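PDB 6LDQ: Tll1590 protein from Thermosynechococcus elongatus, which belongs to the GT-B class of glycosyltransferases and contains a glycosyl transferase 4-like domain of Rossmann-like fold. Local coordinates for residues Y32-L40 against W200-Y211; F129-S137 against N166-E177. All coordinates share one frame; numbering follows the deposited sequence.

Contact 1: residues Y32-L40 against W200-Y211; sequences YVRQLGEAL and WEAIALQMGQLY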
loop_
_atom_site.group_PDB
_atom_site.type_symbol
_atom_site.label_atom_id
_atom_site.label_comp_id
_atom_site.label_asym_id
_atom_site.label_seq_id
_atom_site.Cartn_x
_atom_site.Cartn_y
_atom_site.Cartn_z
ATOM N N TYR A 32 9.842 0.894 -3.459
ATOM C CA TYR A 32 8.699 0.909 -4.369
ATOM C C TYR A 32 7.756 2.053 -4.042
ATOM O O TYR A 32 7.317 2.787 -4.938
ATOM C CB TYR A 32 7.951 -0.426 -4.301
ATOM C CG TYR A 32 6.730 -0.493 -5.206
ATOM C CD1 TYR A 32 6.846 -0.898 -6.527
ATOM C CD2 TYR A 32 5.466 -0.147 -4.734
ATOM C CE1 TYR A 32 5.731 -0.962 -7.363
ATOM C CE2 TYR A 32 4.351 -0.194 -5.555
ATOM C CZ TYR A 32 4.489 -0.609 -6.869
ATOM O OH TYR A 32 3.376 -0.655 -7.686
ATOM N N VAL A 33 7.435 2.220 -2.760
ATOM C CA VAL A 33 6.424 3.186 -2.359
ATOM C C VAL A 33 6.985 4.602 -2.391
ATOM O O VAL A 33 6.347 5.524 -2.919
ATOM C CB VAL A 33 5.871 2.812 -0.974
ATOM C CG1 VAL A 33 5.268 4.014 -0.301
ATOM C CG2 VAL A 33 4.834 1.716 -1.137
ATOM N N ARG A 34 8.194 4.790 -1.852
ATOM C CA ARG A 34 8.812 6.114 -1.847
ATOM C C ARG A 34 8.861 6.710 -3.249
ATOM O O ARG A 34 8.506 7.875 -3.458
ATOM C CB ARG A 34 10.219 6.040 -1.256
ATOM C CG ARG A 34 10.706 7.373 -0.705
ATOM C CD ARG A 34 11.874 7.919 -1.501
ATOM N NE ARG A 34 12.082 9.350 -1.262
ATOM C CZ ARG A 34 13.142 10.025 -1.694
ATOM N NH1 ARG A 34 14.083 9.399 -2.392
ATOM N NH2 ARG A 34 13.264 11.321 -1.436
ATOM N N GLN A 35 9.295 5.920 -4.229
ATOM C CA GLN A 35 9.417 6.471 -5.570
ATOM C C GLN A 35 8.050 6.668 -6.204
ATOM O O GLN A 35 7.807 7.690 -6.851
ATOM C CB GLN A 35 10.309 5.576 -6.421
ATOM C CG GLN A 35 11.765 5.597 -5.960
ATOM C CD GLN A 35 12.719 5.155 -7.044
ATOM O OE1 GLN A 35 13.115 5.951 -7.898
ATOM N NE2 GLN A 35 13.091 3.877 -7.023
ATOM N N LEU A 36 7.139 5.713 -6.009
ATOM C CA LEU A 36 5.795 5.843 -6.566
ATOM C C LEU A 36 5.111 7.122 -6.085
ATOM O O LEU A 36 4.665 7.942 -6.897
ATOM C CB LEU A 36 4.962 4.610 -6.213
ATOM C CG LEU A 36 3.511 4.596 -6.695
ATOM C CD1 LEU A 36 3.430 4.489 -8.240
ATOM C CD2 LEU A 36 2.734 3.486 -6.035
ATOM N N GLY A 37 5.050 7.328 -4.765
ATOM C CA GLY A 37 4.301 8.462 -4.235
ATOM C C GLY A 37 4.829 9.809 -4.701
ATOM O O GLY A 37 4.054 10.739 -4.945
ATOM N N GLU A 38 6.153 9.931 -4.838
ATOM C CA GLU A 38 6.743 11.171 -5.338
ATOM C C GLU A 38 6.386 11.411 -6.803
ATOM O O GLU A 38 6.053 12.539 -7.193
ATOM C CB GLU A 38 8.259 11.139 -5.160
ATOM C CG GLU A 38 8.723 11.572 -3.762
ATOM C CD GLU A 38 9.990 10.867 -3.317
ATOM O OE1 GLU A 38 10.712 10.345 -4.193
ATOM O OE2 GLU A 38 10.269 10.847 -2.089
ATOM N N ALA A 39 6.454 10.370 -7.636
ATOM C CA ALA A 39 6.016 10.543 -9.019
ATOM C C ALA A 39 4.516 10.803 -9.078
ATOM O O ALA A 39 4.055 11.651 -9.850
ATOM C CB ALA A 39 6.402 9.317 -9.854
ATOM N N LEU A 40 3.737 10.121 -8.233
ATOM C CA LEU A 40 2.298 10.381 -8.191
ATOM C C LEU A 40 2.013 11.845 -7.875
ATOM O O LEU A 40 1.188 12.487 -8.537
ATOM C CB LEU A 40 1.629 9.480 -7.158
ATOM C CG LEU A 40 1.361 8.032 -7.576
ATOM C CD1 LEU A 40 1.018 7.198 -6.357
ATOM C CD2 LEU A 40 0.241 7.989 -8.601
ATOM N N TRP A 200 9.538 5.925 -13.151
ATOM C CA TRP A 200 8.480 6.105 -12.160
ATOM C C TRP A 200 7.406 7.071 -12.634
ATOM O O TRP A 200 6.241 6.926 -12.255
ATOM C CB TRP A 200 9.099 6.564 -10.841
ATOM C CG TRP A 200 9.826 5.430 -10.261
ATOM C CD1 TRP A 200 11.171 5.208 -10.286
ATOM C CD2 TRP A 200 9.235 4.291 -9.635
ATOM N NE1 TRP A 200 11.459 4.005 -9.678
ATOM C CE2 TRP A 200 10.285 3.424 -9.268
ATOM C CE3 TRP A 200 7.920 3.931 -9.326
ATOM C CZ2 TRP A 200 10.060 2.218 -8.608
ATOM C CZ3 TRP A 200 7.696 2.718 -8.675
ATOM C CH2 TRP A 200 8.760 1.883 -8.323
ATOM N N GLU A 201 7.758 8.045 -13.471
ATOM C CA GLU A 201 6.709 8.829 -14.117
ATOM C C GLU A 201 5.730 7.921 -14.863
ATOM O O GLU A 201 4.510 8.041 -14.701
ATOM C CB GLU A 201 7.313 9.857 -15.068
ATOM C CG GLU A 201 6.250 10.758 -15.662
ATOM C CD GLU A 201 6.798 11.711 -16.693
ATOM O OE1 GLU A 201 8.038 11.742 -16.888
ATOM O OE2 GLU A 201 5.975 12.423 -17.303
ATOM N N ALA A 202 6.245 6.987 -15.676
ATOM C CA ALA A 202 5.337 6.111 -16.417
ATOM C C ALA A 202 4.469 5.300 -15.468
ATOM O O ALA A 202 3.248 5.219 -15.639
ATOM C CB ALA A 202 6.114 5.175 -17.351
ATOM N N ILE A 203 5.090 4.692 -14.453
ATOM C CA ILE A 203 4.344 3.869 -13.508
ATOM C C ILE A 203 3.232 4.677 -12.849
ATOM O O ILE A 203 2.073 4.246 -12.787
ATOM C CB ILE A 203 5.303 3.264 -12.467
ATOM C CG1 ILE A 203 6.118 2.124 -13.099
ATOM C CG2 ILE A 203 4.520 2.798 -11.252
ATOM C CD1 ILE A 203 7.507 1.958 -12.520
ATOM N N ALA A 204 3.565 5.879 -12.381
ATOM C CA ALA A 204 2.592 6.713 -11.687
ATOM C C ALA A 204 1.420 7.074 -12.589
ATOM O O ALA A 204 0.273 7.137 -12.134
ATOM C CB ALA A 204 3.285 7.970 -11.155
ATOM N N LEU A 205 1.689 7.320 -13.874
ATOM C CA LEU A 205 0.606 7.617 -14.804
ATOM C C LEU A 205 -0.344 6.436 -14.940
ATOM O O LEU A 205 -1.567 6.613 -14.983
ATOM C CB LEU A 205 1.172 7.990 -16.173
ATOM C CG LEU A 205 1.891 9.343 -16.257
ATOM C CD1 LEU A 205 2.390 9.541 -17.679
ATOM C CD2 LEU A 205 0.986 10.507 -15.784
ATOM N N GLN A 206 0.200 5.224 -15.030
ATOM C CA GLN A 206 -0.668 4.050 -15.100
ATOM C C GLN A 206 -1.413 3.837 -13.783
ATOM O O GLN A 206 -2.609 3.522 -13.782
ATOM C CB GLN A 206 0.157 2.815 -15.481
ATOM C CG GLN A 206 0.611 2.825 -16.951
ATOM C CD GLN A 206 -0.546 2.587 -17.891
ATOM O OE1 GLN A 206 -1.613 2.134 -17.476
ATOM N NE2 GLN A 206 -0.357 2.922 -19.164
ATOM N N MET A 207 -0.729 4.020 -12.653
ATOM C CA MET A 207 -1.395 3.897 -11.355
ATOM C C MET A 207 -2.470 4.968 -11.179
ATOM O O MET A 207 -3.602 4.671 -10.765
ATOM C CB MET A 207 -0.370 3.985 -10.228
ATOM C CG MET A 207 -0.728 3.144 -9.020
ATOM S SD MET A 207 -0.548 1.374 -9.344
ATOM C CE MET A 207 1.236 1.236 -9.303
ATOM N N GLY A 208 -2.119 6.224 -11.471
ATOM C CA GLY A 208 -3.101 7.291 -11.416
ATOM C C GLY A 208 -4.359 6.951 -12.178
ATOM O O GLY A 208 -5.469 7.147 -11.680
ATOM N N GLN A 209 -4.199 6.407 -13.393
ATOM C CA GLN A 209 -5.353 6.049 -14.211
ATOM C C GLN A 209 -6.211 4.998 -13.517
ATOM O O GLN A 209 -7.444 5.063 -13.558
ATOM C CB GLN A 209 -4.884 5.550 -15.581
ATOM C CG GLN A 209 -5.823 4.533 -16.231
ATOM C CD GLN A 209 -7.070 5.198 -16.773
ATOM O OE1 GLN A 209 -7.055 6.389 -17.085
ATOM N NE2 GLN A 209 -8.160 4.445 -16.874
ATOM N N LEU A 210 -5.578 4.019 -12.872
ATOM C CA LEU A 210 -6.348 3.032 -12.128
ATOM C C LEU A 210 -7.134 3.701 -11.007
ATOM O O LEU A 210 -8.348 3.489 -10.868
ATOM C CB LEU A 210 -5.420 1.946 -11.579
ATOM C CG LEU A 210 -5.471 0.643 -12.388
ATOM C CD1 LEU A 210 -6.735 -0.093 -12.015
ATOM C CD2 LEU A 210 -5.424 0.892 -13.917
ATOM N N TYR A 211 -6.458 4.549 -10.223
ATOM C CA TYR A 211 -7.133 5.294 -9.164
ATOM C C TYR A 211 -8.403 5.952 -9.695
ATOM O O TYR A 211 -9.499 5.762 -9.155
ATOM C CB TYR A 211 -6.188 6.357 -8.587
ATOM C CG TYR A 211 -4.942 5.838 -7.873
ATOM C CD1 TYR A 211 -4.714 4.468 -7.695
ATOM C CD2 TYR A 211 -3.994 6.728 -7.378
ATOM C CE1 TYR A 211 -3.575 4.011 -7.055
ATOM C CE2 TYR A 211 -2.858 6.295 -6.740
ATOM C CZ TYR A 211 -2.652 4.925 -6.570
ATOM O OH TYR A 211 -1.510 4.506 -5.930
#
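Trp200 turns its CG away from its own carbonyl carbon (chi1 -71°), which lays the indole across the helix 32-40, while Tyr32, with CG anti to the backbone N (chi1 179°), swings its phenol back toward the same indole. The two rings meet in an offset edge-to-face pair: the edge of Trp200 faces the plane of Tyr32, the centroids of the phenol and the six-membered ring are 5.8 Å apart, and Trp200 CH2 lies 3.8 Å from Tyr32 CD1. Gln35 covers one indole face, its CB standing 3.6 Å from the centroid of the five-membered ring in a CH-pi contact; Ile203 CD1 lies over the opposite face, toward the rim. The Gln35 amide passes close to Trp200 NE1 without bonding to it.

Leu36 is a knob among Trp200, Ile203, Ala204 and Met207, and its CD1 reaches Ile203 CG2 at 3.6 Å. One turn on, Leu40 fits among Ala204, Met207, Gly208 and Tyr211. The methyl groups of Ala39 and Ala204 meet, CB to CB at 3.6 Å, consistent with small residues allowing the axes to approach to 8.4 Å at a crossing angle of -73°.

Met207, bent at chi2 and chi3, brings CE to 3.3 Å from Tyr32 OH. That hydroxyl is hydrogen-bonded to Thr134, and Tyr211 OH to His110, so both phenols direct their polar ends to the central strands. With no hydrogen bond or salt bridge between the helices, their association rests on shape, aromatic contact and apolar burial.

Contact 2: residues F129-S137 against N166-E177; sequences FQWLHTYHS and NADCVIVTSPQE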
loop_
_atom_site.group_PDB
_atom_site.type_symbol
_atom_site.label_atom_id
_atom_site.label_comp_id
_atom_site.label_asym_id
_atom_site.label_seq_id
_atom_site.Cartn_x
_atom_site.Cartn_y
_atom_site.Cartn_z
ATOM N N PHE A 129 -13.203 2.604 1.656
ATOM C CA PHE A 129 -12.233 3.299 0.829
ATOM C C PHE A 129 -11.906 2.431 -0.377
ATOM O O PHE A 129 -12.191 1.229 -0.398
ATOM C CB PHE A 129 -10.958 3.653 1.619
ATOM C CG PHE A 129 -10.272 2.467 2.261
ATOM C CD1 PHE A 129 -10.631 2.044 3.527
ATOM C CD2 PHE A 129 -9.253 1.794 1.603
ATOM C CE1 PHE A 129 -9.999 0.938 4.133
ATOM C CE2 PHE A 129 -8.608 0.706 2.201
ATOM C CZ PHE A 129 -8.986 0.280 3.478
ATOM N N GLN A 130 -11.324 3.058 -1.398
ATOM C CA GLN A 130 -10.809 2.316 -2.541
ATOM C C GLN A 130 -9.464 1.728 -2.151
ATOM O O GLN A 130 -8.538 2.471 -1.817
ATOM C CB GLN A 130 -10.667 3.222 -3.763
ATOM C CG GLN A 130 -11.909 4.040 -4.080
ATOM C CD GLN A 130 -13.150 3.184 -4.201
ATOM O OE1 GLN A 130 -13.142 2.159 -4.881
ATOM N NE2 GLN A 130 -14.224 3.594 -3.529
ATOM N N TRP A 131 -9.350 0.401 -2.184
ATOM C CA TRP A 131 -8.164 -0.289 -1.691
ATOM C C TRP A 131 -7.456 -0.954 -2.865
ATOM O O TRP A 131 -8.010 -1.859 -3.500
ATOM C CB TRP A 131 -8.541 -1.314 -0.619
ATOM C CG TRP A 131 -7.393 -2.124 -0.090
ATOM C CD1 TRP A 131 -6.076 -1.763 -0.051
ATOM C CD2 TRP A 131 -7.466 -3.433 0.492
ATOM N NE1 TRP A 131 -5.324 -2.771 0.505
ATOM C CE2 TRP A 131 -6.156 -3.806 0.852
ATOM C CE3 TRP A 131 -8.512 -4.328 0.742
ATOM C CZ2 TRP A 131 -5.863 -5.037 1.449
ATOM C CZ3 TRP A 131 -8.207 -5.567 1.324
ATOM C CH2 TRP A 131 -6.901 -5.896 1.658
ATOM N N LEU A 132 -6.246 -0.494 -3.164
ATOM C CA LEU A 132 -5.409 -1.147 -4.157
ATOM C C LEU A 132 -4.225 -1.789 -3.461
ATOM O O LEU A 132 -3.700 -1.258 -2.483
ATOM C CB LEU A 132 -4.882 -0.177 -5.208
ATOM C CG LEU A 132 -5.946 0.428 -6.110
ATOM C CD1 LEU A 132 -6.298 1.775 -5.517
ATOM C CD2 LEU A 132 -5.461 0.535 -7.552
ATOM N N HIS A 133 -3.778 -2.915 -3.999
ATOM C CA HIS A 133 -2.644 -3.594 -3.405
ATOM C C HIS A 133 -1.672 -4.032 -4.482
ATOM O O HIS A 133 -2.079 -4.610 -5.494
ATOM C CB HIS A 133 -3.072 -4.791 -2.580
ATOM C CG HIS A 133 -1.949 -5.327 -1.773
ATOM N ND1 HIS A 133 -1.784 -5.033 -0.442
ATOM C CD2 HIS A 133 -0.846 -6.006 -2.146
ATOM C CE1 HIS A 133 -0.671 -5.599 -0.007
ATOM N NE2 HIS A 133 -0.090 -6.209 -1.019
ATOM N N THR A 134 -0.395 -3.749 -4.264
ATOM C CA THR A 134 0.676 -4.243 -5.112
ATOM C C THR A 134 1.281 -5.521 -4.517
ATOM O O THR A 134 1.757 -5.518 -3.377
ATOM C CB THR A 134 1.751 -3.183 -5.295
ATOM O OG1 THR A 134 1.190 -2.067 -6.029
ATOM C CG2 THR A 134 2.920 -3.787 -6.055
ATOM N N TYR A 135 1.286 -6.580 -5.316
ATOM C CA TYR A 135 1.848 -7.885 -4.974
ATOM C C TYR A 135 3.353 -7.921 -5.213
ATOM O O TYR A 135 3.850 -7.333 -6.171
ATOM C CB TYR A 135 1.230 -8.982 -5.846
ATOM C CG TYR A 135 1.948 -10.295 -5.620
ATOM C CD1 TYR A 135 1.887 -10.886 -4.393
ATOM C CD2 TYR A 135 2.745 -10.892 -6.579
ATOM C CE1 TYR A 135 2.512 -12.054 -4.083
ATOM C CE2 TYR A 135 3.402 -12.115 -6.282
ATOM C CZ TYR A 135 3.265 -12.662 -5.006
ATOM O OH TYR A 135 3.871 -13.817 -4.596
ATOM N N HIS A 136 4.084 -8.647 -4.357
ATOM C CA HIS A 136 5.461 -9.006 -4.688
ATOM C C HIS A 136 5.775 -10.409 -4.192
ATOM O O HIS A 136 5.358 -10.803 -3.100
ATOM C CB HIS A 136 6.530 -8.080 -4.100
ATOM C CG HIS A 136 6.254 -6.625 -4.289
ATOM N ND1 HIS A 136 6.558 -5.953 -5.458
ATOM C CD2 HIS A 136 5.691 -5.713 -3.462
ATOM C CE1 HIS A 136 6.203 -4.685 -5.334
ATOM N NE2 HIS A 136 5.667 -4.513 -4.135
ATOM N N SER A 137 6.556 -11.129 -4.982
ATOM C CA SER A 137 7.056 -12.431 -4.574
ATOM C C SER A 137 8.340 -12.292 -3.759
ATOM O O SER A 137 9.382 -11.915 -4.304
ATOM C CB SER A 137 7.292 -13.308 -5.796
ATOM O OG SER A 137 6.067 -13.765 -6.333
ATOM N N ASN A 166 -10.872 -9.193 -1.402
ATOM C CA ASN A 166 -11.556 -8.015 -0.894
ATOM C C ASN A 166 -10.996 -6.694 -1.393
ATOM O O ASN A 166 -11.678 -5.670 -1.259
ATOM C CB ASN A 166 -11.533 -8.009 0.644
ATOM C CG ASN A 166 -12.439 -9.058 1.235
ATOM O OD1 ASN A 166 -13.619 -8.803 1.482
ATOM N ND2 ASN A 166 -11.892 -10.251 1.475
ATOM N N ALA A 167 -9.788 -6.675 -1.944
ATOM C CA ALA A 167 -9.254 -5.440 -2.496
ATOM C C ALA A 167 -9.929 -5.125 -3.826
ATOM O O ALA A 167 -10.368 -6.017 -4.557
ATOM C CB ALA A 167 -7.741 -5.545 -2.681
ATOM N N ASP A 168 -10.020 -3.834 -4.140
ATOM C CA ASP A 168 -10.623 -3.466 -5.414
ATOM C C ASP A 168 -9.722 -3.847 -6.576
ATOM O O ASP A 168 -10.211 -4.281 -7.624
ATOM C CB ASP A 168 -10.951 -1.975 -5.428
ATOM C CG ASP A 168 -11.875 -1.604 -4.308
ATOM O OD1 ASP A 168 -13.067 -1.975 -4.376
ATOM O OD2 ASP A 168 -11.399 -1.007 -3.325
ATOM N N CYS A 169 -8.408 -3.719 -6.408
ATOM C CA CYS A 169 -7.502 -4.134 -7.469
ATOM C C CYS A 169 -6.133 -4.504 -6.918
ATOM O O CYS A 169 -5.567 -3.775 -6.101
ATOM C CB CYS A 169 -7.344 -3.043 -8.531
ATOM S SG CYS A 169 -6.204 -3.522 -9.813
ATOM N N VAL A 170 -5.585 -5.616 -7.414
ATOM C CA VAL A 170 -4.257 -6.070 -7.022
ATOM C C VAL A 170 -3.296 -5.918 -8.195
ATOM O O VAL A 170 -3.530 -6.479 -9.270
ATOM C CB VAL A 170 -4.278 -7.524 -6.532
ATOM C CG1 VAL A 170 -2.857 -7.972 -6.264
ATOM C CG2 VAL A 170 -5.124 -7.628 -5.292
ATOM N N ILE A 171 -2.198 -5.210 -7.970
ATOM C CA ILE A 171 -1.208 -4.923 -9.000
ATOM C C ILE A 171 -0.102 -5.976 -8.950
ATOM O O ILE A 171 0.438 -6.287 -7.877
ATOM C CB ILE A 171 -0.650 -3.495 -8.820
ATOM C CG1 ILE A 171 -1.732 -2.479 -9.207
ATOM C CG2 ILE A 171 0.600 -3.293 -9.681
ATOM C CD1 ILE A 171 -2.036 -1.430 -8.169
ATOM N N VAL A 172 0.192 -6.578 -10.104
ATOM C CA VAL A 172 1.328 -7.479 -10.263
ATOM C C VAL A 172 2.388 -6.774 -11.091
ATOM O O VAL A 172 2.075 -5.937 -11.948
ATOM C CB VAL A 172 0.900 -8.803 -10.929
ATOM C CG1 VAL A 172 0.044 -9.621 -9.965
ATOM C CG2 VAL A 172 0.133 -8.514 -12.207
ATOM N N THR A 173 3.648 -7.102 -10.844
ATOM C CA THR A 173 4.732 -6.378 -11.501
ATOM C C THR A 173 5.388 -7.163 -12.627
ATOM O O THR A 173 6.304 -6.648 -13.265
ATOM C CB THR A 173 5.794 -5.937 -10.480
ATOM O OG1 THR A 173 6.533 -7.068 -10.014
ATOM C CG2 THR A 173 5.146 -5.244 -9.292
ATOM N N SER A 174 4.935 -8.383 -12.901
ATOM C CA SER A 174 5.444 -9.142 -14.035
ATOM C C SER A 174 4.478 -10.277 -14.314
ATOM O O SER A 174 3.754 -10.707 -13.407
ATOM C CB SER A 174 6.848 -9.697 -13.758
ATOM O OG SER A 174 6.834 -10.579 -12.652
ATOM N N PRO A 175 4.421 -10.770 -15.547
ATOM C CA PRO A 175 3.578 -11.943 -15.805
ATOM C C PRO A 175 3.951 -13.130 -14.944
ATOM O O PRO A 175 3.065 -13.880 -14.523
ATOM C CB PRO A 175 3.820 -12.209 -17.293
ATOM C CG PRO A 175 4.102 -10.839 -17.837
ATOM C CD PRO A 175 4.987 -10.229 -16.797
ATOM N N GLN A 176 5.239 -13.299 -14.647
ATOM C CA GLN A 176 5.668 -14.474 -13.897
ATOM C C GLN A 176 5.060 -14.477 -12.500
ATOM O O GLN A 176 4.605 -15.520 -12.015
ATOM C CB GLN A 176 7.197 -14.524 -13.855
ATOM C CG GLN A 176 7.796 -15.697 -13.103
ATOM C CD GLN A 176 7.134 -17.027 -13.440
ATOM O OE1 GLN A 176 6.866 -17.338 -14.607
ATOM N NE2 GLN A 176 6.839 -17.808 -12.403
ATOM N N GLU A 177 4.994 -13.308 -11.851
ATOM C CA GLU A 177 4.359 -13.245 -10.535
ATOM C C GLU A 177 2.840 -13.372 -10.635
ATOM O O GLU A 177 2.211 -13.945 -9.739
ATOM C CB GLU A 177 4.783 -11.960 -9.811
ATOM C CG GLU A 177 6.313 -11.835 -9.747
ATOM C CD GLU A 177 6.854 -10.981 -8.595
ATOM O OE1 GLU A 177 6.135 -10.113 -8.044
ATOM O OE2 GLU A 177 8.044 -11.174 -8.255
HETATM O O HOH W 1 4.343 -8.533 -8.788
HETATM O O HOH W 2 7.716 -7.408 -7.736
#
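Leu132, His133 and Thr134 lie in parallel register with Cys169, Val170 and Ile171, and the backbone hydrogen bonds of this register run from His133 and Tyr135 to Cys169 and Ile171. His133 N donates to Cys169 O, Ile171 N to His133 O at 2.6 Å, and Tyr135 N to Ile171 O, this last nearly straight at 170°. At the start of the pair Trp131 O receives Asp168 N and, weakly, Cys169 N. The Asp168 carboxylate extends this pairing: its OD2 takes Trp131 N at 2.7 Å through the anti lone pair, at 175°, so a side chain stands in for a strand carbonyl.

Apolar and aromatic contacts flank the strands. Trp131, with CG anti to the backbone N (chi1 177°), turns one face of its six-membered ring to Ala167 CB, which lies 3.9 Å from the ring centroid in a CH-pi contact. Leu132 CD2 meets Ile171 CD1 on the face covered by the helix 200-216. Just past the end of strand 130-134, Tyr135 CB packs against Val170 CG1 and Val172 CG1; the edge of its ring meets Glu177 CB.

Polar side chains and water close the C-terminal end. Glu177 OE1 accepts Ser137 N at 3.3 Å from above the carboxylate plane. The same oxygen accepts a hydrogen bond from water 1, which also bonds Tyr135 O and Thr173 N and OG1. Water 2 links Glu177 OE1 and Thr173 OG1 to His136 ND1, whose ring has a second partner in Asn112 through NE2.

Parallel neighbours joined by the intervening helix 153-166 form a beta-alpha-beta unit, and the loops gathered at their C-terminal ends are characteristic of the Rossmann-like domains of GT-B glycosyltransferases.

Overall arrangement
From the N terminus, strand 8-11 leads to helix 32-42, the first partner of contact 1; its second, helix 200-216, comes at the end of the chain, so contact 1 closes a loop of 159 residues. Contact 2 closes a much shorter one of 28 residues within it, formed chiefly by helix 153-166 and an unmodelled piece. The two are therefore nested and do not cross. Contact 1 lays two helices over the sheet, and contact 2 pairs neighbouring strands toward its 191-193 edge. With centres about 14 Å apart, they touch directly: the Tyr32 and His136 rings meet edge-to-face, while Met207 and Tyr211 rest on Ile171 and Leu132.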